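Long-range contact in Fe(2+) transporter FeoB (Escherichia coli, PDB 3I8S), which takes up ferrous iron across the inner membrane, probably coupling GTP binding by its cytosolic G domain to opening of the channel: residues N129-L141 against I252-T264. Numbering follows the deposited sequence. Where two conformers were deposited one is given.
Sequences NIRIEIDALSARL and IAAICDVVSNTLT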
ATOM      1  N   ASN A 129      -3.017 -12.004 -22.842  1.00 33.31           N
ATOM      2  CA  ASN A 129      -1.949 -11.508 -23.700  1.00 33.12           C
ATOM      3  C   ASN A 129      -1.150 -10.379 -23.032  1.00 32.77           C
ATOM      4  O   ASN A 129      -0.731  -9.441 -23.698  1.00 32.76           O
ATOM      5  CB  ASN A 129      -2.546 -11.018 -25.032  1.00 32.77           C
ATOM      6  CG  ASN A 129      -1.542 -10.989 -26.168  1.00 33.17           C
ATOM      7  OD1 ASN A 129      -1.865 -10.560 -27.276  1.00 34.32           O
ATOM      8  ND2 ASN A 129      -0.338 -11.464 -25.916  1.00 32.31           N
ATOM      9  N   ILE A 130      -0.957 -10.455 -21.716  1.00 32.80           N
ATOM     10  CA  ILE A 130      -0.133  -9.464 -21.031  1.00 32.92           C
ATOM     11  C   ILE A 130       1.036 -10.147 -20.300  1.00 32.58           C
ATOM     12  O   ILE A 130       0.830 -11.111 -19.543  1.00 31.14           O
ATOM     13  CB  ILE A 130      -0.967  -8.512 -20.100  1.00 32.63           C
ATOM     14  CG1 ILE A 130      -0.092  -7.911 -19.011  1.00 33.03           C
ATOM     15  CG2 ILE A 130      -2.163  -9.192 -19.480  1.00 33.97           C
ATOM     16  CD1 ILE A 130      -0.849  -7.032 -18.106  1.00 33.92           C
ATOM     17  N   ARG A 131       2.249  -9.658 -20.580  1.00 32.65           N
ATOM     18  CA  ARG A 131       3.456 -10.014 -19.830  1.00 33.02           C
ATOM     19  C   ARG A 131       3.881  -8.794 -19.011  1.00 31.90           C
ATOM     20  O   ARG A 131       3.831  -7.661 -19.501  1.00 31.24           O
ATOM     21  CB  ARG A 131       4.611 -10.428 -20.757  1.00 33.83           C
ATOM     22  CG  ARG A 131       5.866 -10.963 -19.985  1.00 34.32           C
ATOM     23  CD  ARG A 131       7.141 -11.124 -20.872  1.00 38.02           C
ATOM     24  NE  ARG A 131       8.208 -11.917 -20.211  1.00 40.96           N
ATOM     25  CZ  ARG A 131       8.984 -11.490 -19.201  1.00 43.85           C
ATOM     26  NH1 ARG A 131       8.852 -10.258 -18.706  1.00 44.40           N
ATOM     27  NH2 ARG A 131       9.910 -12.302 -18.680  1.00 44.44           N
ATOM     28  N   ILE A 132       4.240  -9.043 -17.759  1.00 31.02           N
ATOM     29  CA  ILE A 132       4.746  -8.020 -16.841  1.00 30.89           C
ATOM     30  C   ILE A 132       6.279  -8.138 -16.732  1.00 30.46           C
ATOM     31  O   ILE A 132       6.820  -9.229 -16.423  1.00 29.66           O
ATOM     32  CB  ILE A 132       4.150  -8.149 -15.431  1.00 30.57           C
ATOM     33  CG1 ILE A 132       2.606  -8.072 -15.460  1.00 32.34           C
ATOM     34  CG2 ILE A 132       4.667  -7.038 -14.516  1.00 30.32           C
ATOM     35  CD1 ILE A 132       2.055  -6.895 -16.157  1.00 31.73           C
ATOM     36  N   GLU A 133       6.965  -7.019 -16.979  1.00 28.52           N
ATOM     37  CA  GLU A 133       8.397  -6.932 -16.762  1.00 29.34           C
ATOM     38  C   GLU A 133       8.654  -6.717 -15.280  1.00 27.99           C
ATOM     39  O   GLU A 133       8.522  -5.596 -14.754  1.00 26.36           O
ATOM     40  CB  GLU A 133       8.977  -5.763 -17.504  1.00 29.18           C
ATOM     41  CG  GLU A 133       9.186  -5.980 -18.947  1.00 32.96           C
ATOM     42  CD  GLU A 133      10.222  -5.012 -19.463  1.00 33.21           C
ATOM     43  OE1 GLU A 133      10.209  -3.855 -18.959  1.00 38.58           O
ATOM     44  OE2 GLU A 133      11.055  -5.398 -20.321  1.00 41.85           O
ATOM     45  N   ILE A 134       9.004  -7.793 -14.602  1.00 27.38           N
ATOM     46  CA  ILE A 134       8.979  -7.772 -13.138  1.00 27.45           C
ATOM     47  C   ILE A 134      10.050  -6.834 -12.559  1.00 26.67           C
ATOM     48  O   ILE A 134       9.784  -6.008 -11.648  1.00 25.63           O
ATOM     49  CB  ILE A 134       9.114  -9.209 -12.594  1.00 28.03           C
ATOM     50  CG1 ILE A 134       7.799  -9.968 -12.815  1.00 30.02           C
ATOM     51  CG2 ILE A 134       9.441  -9.224 -11.123  1.00 28.11           C
ATOM     52  CD1 ILE A 134       8.048 -11.411 -12.999  1.00 30.36           C
ATOM     53  N   ASP A 135      11.262  -6.937 -13.081  1.00 26.12           N
ATOM     54  CA  ASP A 135      12.332  -6.063 -12.573  1.00 26.71           C
ATOM     55  C   ASP A 135      12.151  -4.600 -12.904  1.00 26.28           C
ATOM     56  O   ASP A 135      12.492  -3.737 -12.090  1.00 26.74           O
ATOM     57  CB  ASP A 135      13.702  -6.549 -13.021  1.00 28.23           C
ATOM     58  CG  ASP A 135      14.494  -7.046 -11.871  1.00 31.28           C
ATOM     59  OD1 ASP A 135      13.813  -7.493 -10.915  1.00 40.99           O
ATOM     60  OD2 ASP A 135      15.744  -6.926 -11.894  1.00 40.09           O
ATOM     61  N   ALA A 136      11.624  -4.314 -14.092  1.00 24.44           N
ATOM     62  CA  ALA A 136      11.233  -2.970 -14.443  1.00 24.05           C
ATOM     63  C   ALA A 136      10.208  -2.391 -13.428  1.00 23.26           C
ATOM     64  O   ALA A 136      10.290  -1.233 -13.011  1.00 23.55           O
ATOM     65  CB  ALA A 136      10.658  -2.924 -15.871  1.00 22.85           C
ATOM     66  N   LEU A 137       9.234  -3.202 -13.029  1.00 22.58           N
ATOM     67  CA  LEU A 137       8.290  -2.757 -12.019  1.00 22.81           C
ATOM     68  C   LEU A 137       8.965  -2.526 -10.642  1.00 21.77           C
ATOM     69  O   LEU A 137       8.736  -1.497  -9.998  1.00 21.67           O
ATOM     70  CB  LEU A 137       7.183  -3.797 -11.852  1.00 21.32           C
ATOM     71  CG  LEU A 137       6.064  -3.417 -10.928  1.00 22.54           C
ATOM     72  CD1 LEU A 137       5.427  -2.100 -11.169  1.00 22.01           C
ATOM     73  CD2 LEU A 137       5.014  -4.561 -10.976  1.00 23.81           C
ATOM     74  N   SER A 138       9.770  -3.473 -10.193  1.00 21.21           N
ATOM     75  CA  SER A 138      10.460  -3.358  -8.914  1.00 23.21           C
ATOM     76  C   SER A 138      11.295  -2.078  -8.862  1.00 23.34           C
ATOM     77  O   SER A 138      11.281  -1.340  -7.867  1.00 23.37           O
ATOM     78  CB  SER A 138      11.379  -4.563  -8.668  1.00 23.80           C
ATOM     79  OG  SER A 138      12.051  -4.436  -7.418  1.00 27.91           O
ATOM     80  N   ALA A 139      12.030  -1.823  -9.939  1.00 22.86           N
ATOM     81  CA  ALA A 139      12.817  -0.593 -10.091  1.00 23.80           C
ATOM     82  C   ALA A 139      12.020   0.708  -9.909  1.00 24.06           C
ATOM     83  O   ALA A 139      12.565   1.679  -9.363  1.00 25.64           O
ATOM     84  CB  ALA A 139      13.512  -0.568 -11.464  1.00 23.55           C
ATOM     85  N   ARG A 140      10.792   0.756 -10.433  1.00 24.03           N
ATOM     86  CA  ARG A 140       9.944   1.958 -10.389  1.00 23.37           C
ATOM     87  C   ARG A 140       9.226   2.130  -9.030  1.00 23.32           C
ATOM     88  O   ARG A 140       8.940   3.268  -8.608  1.00 23.38           O
ATOM     89  CB  ARG A 140       8.939   1.948 -11.541  1.00 23.36           C
ATOM     90  CG  ARG A 140       9.610   2.329 -12.891  1.00 22.62           C
ATOM     91  CD  ARG A 140       8.807   1.872 -14.146  1.00 23.43           C
ATOM     92  NE  ARG A 140       9.541   2.306 -15.310  1.00 23.46           N
ATOM     93  CZ  ARG A 140      10.676   1.753 -15.756  1.00 22.50           C
ATOM     94  NH1 ARG A 140      11.222   0.688 -15.171  1.00 22.74           N
ATOM     95  NH2 ARG A 140      11.271   2.271 -16.807  1.00 21.92           N
ATOM     96  N   LEU A 141       8.950   1.012  -8.385  1.00 23.26           N
ATOM     97  CA  LEU A 141       8.327   0.974  -7.065  1.00 23.37           C
ATOM     98  C   LEU A 141       9.309   1.177  -5.932  1.00 22.97           C
ATOM     99  O   LEU A 141       8.937   1.731  -4.902  1.00 24.14           O
ATOM    100  CB  LEU A 141       7.608  -0.352  -6.861  1.00 22.66           C
ATOM    101  CG  LEU A 141       6.468  -0.608  -7.844  1.00 21.39           C
ATOM    102  CD1 LEU A 141       5.779  -1.947  -7.422  1.00 21.94           C
ATOM    103  CD2 LEU A 141       5.487   0.567  -7.911  1.00 21.69           C
ATOM    104  N   ILE A 252       1.189   6.061 -12.271  1.00 22.30           N
ATOM    105  CA  ILE A 252       0.776   4.674 -12.505  0.50 22.37           C
ATOM    106  C   ILE A 252       0.769   4.348 -13.979  1.00 21.33           C
ATOM    107  O   ILE A 252       1.276   3.341 -14.417  1.00 21.78           O
ATOM    108  CB  ILE A 252      -0.679   4.423 -11.972  0.50 22.45           C
ATOM    109  CG1 ILE A 252      -0.729   4.413 -10.450  0.50 24.56           C
ATOM    110  CG2 ILE A 252      -1.263   3.147 -12.546  0.50 22.16           C
ATOM    111  CD1 ILE A 252       0.482   3.831  -9.762  0.50 26.38           C
ATOM    112  N   ALA A 253       0.170   5.238 -14.757  1.00 21.03           N
ATOM    113  CA  ALA A 253       0.093   5.098 -16.186  1.00 20.24           C
ATOM    114  C   ALA A 253       1.494   4.984 -16.836  1.00 19.62           C
ATOM    115  O   ALA A 253       1.711   4.168 -17.743  1.00 19.72           O
ATOM    116  CB  ALA A 253      -0.759   6.295 -16.782  1.00 19.40           C
ATOM    117  N   ALA A 254       2.432   5.804 -16.357  1.00 18.51           N
ATOM    118  CA  ALA A 254       3.803   5.821 -16.887  1.00 19.88           C
ATOM    119  C   ALA A 254       4.526   4.502 -16.590  1.00 18.82           C
ATOM    120  O   ALA A 254       5.222   3.966 -17.445  1.00 18.51           O
ATOM    121  CB  ALA A 254       4.563   7.040 -16.279  1.00 18.59           C
ATOM    122  N   ILE A 255       4.348   3.983 -15.373  1.00 19.85           N
ATOM    123  CA  ILE A 255       4.860   2.658 -14.959  1.00 19.90           C
ATOM    124  C   ILE A 255       4.284   1.550 -15.834  1.00 19.59           C
ATOM    125  O   ILE A 255       5.004   0.745 -16.422  1.00 19.52           O
ATOM    126  CB  ILE A 255       4.552   2.371 -13.414  1.00 19.47           C
ATOM    127  CG1 ILE A 255       5.300   3.350 -12.536  1.00 20.80           C
ATOM    128  CG2 ILE A 255       4.937   0.925 -13.012  1.00 21.51           C
ATOM    129  CD1 ILE A 255       4.963   3.225 -10.997  1.00 20.77           C
ATOM    130  N   CYS A 256       2.982   1.561 -15.984  1.00 19.92           N
ATOM    131  CA  CYS A 256       2.344   0.515 -16.712  1.00 21.26           C
ATOM    132  C   CYS A 256       2.688   0.500 -18.190  1.00 20.80           C
ATOM    133  O   CYS A 256       2.738  -0.575 -18.787  1.00 20.07           O
ATOM    134  CB  CYS A 256       0.851   0.554 -16.508  1.00 21.15           C
ATOM    135  SG  CYS A 256       0.443   0.050 -14.866  1.00 26.04           S
ATOM    136  N   ASP A 257       2.954   1.666 -18.758  1.00 20.34           N
ATOM    137  CA  ASP A 257       3.387   1.762 -20.147  1.00 21.12           C
ATOM    138  C   ASP A 257       4.682   0.993 -20.404  1.00 20.58           C
ATOM    139  O   ASP A 257       4.853   0.459 -21.470  1.00 19.48           O
ATOM    140  CB  ASP A 257       3.632   3.210 -20.573  1.00 21.68           C
ATOM    141  CG  ASP A 257       2.349   3.967 -20.886  1.00 25.35           C
ATOM    142  OD1 ASP A 257       1.270   3.331 -20.903  1.00 24.44           O
ATOM    143  OD2 ASP A 257       2.441   5.210 -21.109  1.00 28.94           O
ATOM    144  N   VAL A 258       5.580   0.972 -19.425  1.00 20.35           N
ATOM    145  CA  VAL A 258       6.848   0.270 -19.523  1.00 21.47           C
ATOM    146  C   VAL A 258       6.729  -1.201 -19.162  1.00 21.34           C
ATOM    147  O   VAL A 258       7.253  -2.081 -19.848  1.00 20.66           O
ATOM    148  CB  VAL A 258       7.891   0.926 -18.584  1.00 21.03           C
ATOM    149  CG1 VAL A 258       9.178   0.123 -18.559  1.00 22.57           C
ATOM    150  CG2 VAL A 258       8.179   2.393 -19.033  1.00 21.28           C
ATOM    151  N   VAL A 259       6.033  -1.444 -18.060  1.00 23.09           N
ATOM    152  CA  VAL A 259       6.012  -2.731 -17.379  1.00 24.52           C
ATOM    153  C   VAL A 259       5.063  -3.779 -17.975  1.00 25.19           C
ATOM    154  O   VAL A 259       5.351  -4.970 -17.908  1.00 23.63           O
ATOM    155  CB  VAL A 259       5.682  -2.442 -15.890  1.00 24.91           C
ATOM    156  CG1 VAL A 259       5.126  -3.599 -15.154  1.00 27.73           C
ATOM    157  CG2 VAL A 259       6.956  -1.801 -15.243  1.00 25.72           C
ATOM    158  N   SER A 260       3.937  -3.326 -18.523  1.00 27.01           N
ATOM    159  CA  SER A 260       2.921  -4.216 -19.073  1.00 28.67           C
ATOM    160  C   SER A 260       2.963  -4.143 -20.580  1.00 30.54           C
ATOM    161  O   SER A 260       2.831  -3.062 -21.153  1.00 31.86           O
ATOM    162  CB  SER A 260       1.545  -3.845 -18.535  1.00 29.12           C
ATOM    163  OG  SER A 260       0.558  -4.724 -19.067  1.00 30.71           O
ATOM    164  N   ASN A 261       3.220  -5.292 -21.208  1.00 31.60           N
ATOM    165  CA  ASN A 261       3.436  -5.396 -22.641  1.00 32.77           C
ATOM    166  C   ASN A 261       2.494  -6.434 -23.214  1.00 33.43           C
ATOM    167  O   ASN A 261       2.025  -7.302 -22.489  1.00 32.57           O
ATOM    168  CB  ASN A 261       4.853  -5.898 -22.932  1.00 33.47           C
ATOM    169  CG  ASN A 261       5.944  -4.889 -22.617  1.00 34.37           C
ATOM    170  OD1 ASN A 261       6.902  -4.779 -23.379  1.00 40.00           O
ATOM    171  ND2 ASN A 261       5.849  -4.213 -21.481  1.00 37.46           N
ATOM    172  N   THR A 262       2.252  -6.353 -24.524  1.00 34.68           N
ATOM    173  CA  THR A 262       1.608  -7.431 -25.261  1.00 35.61           C
ATOM    174  C   THR A 262       2.545  -8.643 -25.268  1.00 36.63           C
ATOM    175  O   THR A 262       3.756  -8.494 -25.442  1.00 36.92           O
ATOM    176  CB  THR A 262       1.326  -7.030 -26.739  1.00 35.76           C
ATOM    177  OG1 THR A 262       0.615  -5.782 -26.789  1.00 36.06           O
ATOM    178  CG2 THR A 262       0.512  -8.096 -27.427  1.00 35.32           C
ATOM    179  N   LEU A 263       1.993  -9.833 -25.079  1.00 37.76           N
ATOM    180  CA  LEU A 263       2.778 -11.071 -25.164  1.00 38.36           C
ATOM    181  C   LEU A 263       3.094 -11.529 -26.610  1.00 39.07           C
ATOM    182  O   LEU A 263       4.154 -12.125 -26.854  1.00 39.99           O
ATOM    183  CB  LEU A 263       2.061 -12.187 -24.398  1.00 38.47           C
ATOM    184  CG  LEU A 263       2.850 -13.442 -24.036  1.00 38.59           C
ATOM    185  CD1 LEU A 263       3.923 -13.109 -23.014  1.00 39.32           C
ATOM    186  CD2 LEU A 263       1.890 -14.501 -23.480  1.00 38.85           C
ATOM    187  N   THR A 264       2.195 -11.240 -27.559  1.00 39.48           N
ATOM    188  CA  THR A 264       2.258 -11.771 -28.936  1.00 39.41           C
ATOM    189  C   THR A 264       3.677 -11.838 -29.504  1.00 39.72           C
ATOM    190  O   THR A 264       3.903 -12.365 -30.606  1.00 40.13           O
ATOM    191  CB  THR A 264       1.399 -10.917 -29.905  1.00 39.68           C
ATOM    192  OG1 THR A 264       0.285 -10.352 -29.201  1.00 38.91           O
ATOM    193  CG2 THR A 264       0.899 -11.754 -31.086  1.00 39.73           C
TER
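Arg140 of helix 134-141 lies along Ile255 and Val258 of helix 252-259; its aliphatic part passes the isoleucine and its guanidinium covers the valine. Arg140 CB lies 4.0 Å from Ile255 CG1, and CD passes the same residue as the two side chains run by each other head to tail. With the chain extended from CG to NE, the guanidinium arrives over Val258, whose CG1 sits under one face, off-centre toward the rim, 3.5 Å from Arg140 NH2. Arg140 NH1 turns back to its own helix and donates to Ala136 O at 3.0 Å; that oxygen lies in the guanidinium plane, so the bond helps fix the group's rotation. The neighbouring Val259 wedges CG1 against Ile132 CG2 (3.5 Å) and CG2 against Ala136 and Leu137. Strands 130-132 and 260-262 pair as a two-stranded antiparallel sheet, joining the C-terminal end of this cytosolic chain to the G domain, where Ile132 packs on Leu119 of strand 115-120 and Leu98 of helix 98-111. Arg131 and Asn261 form the hydrogen-bonded pair, N to O at 3.0 Å both ways, while Glu133 N, at the N-cap position of helix 134-141, donates a nearly straight bond (170°) to Val259 O, in the carbonyl plane.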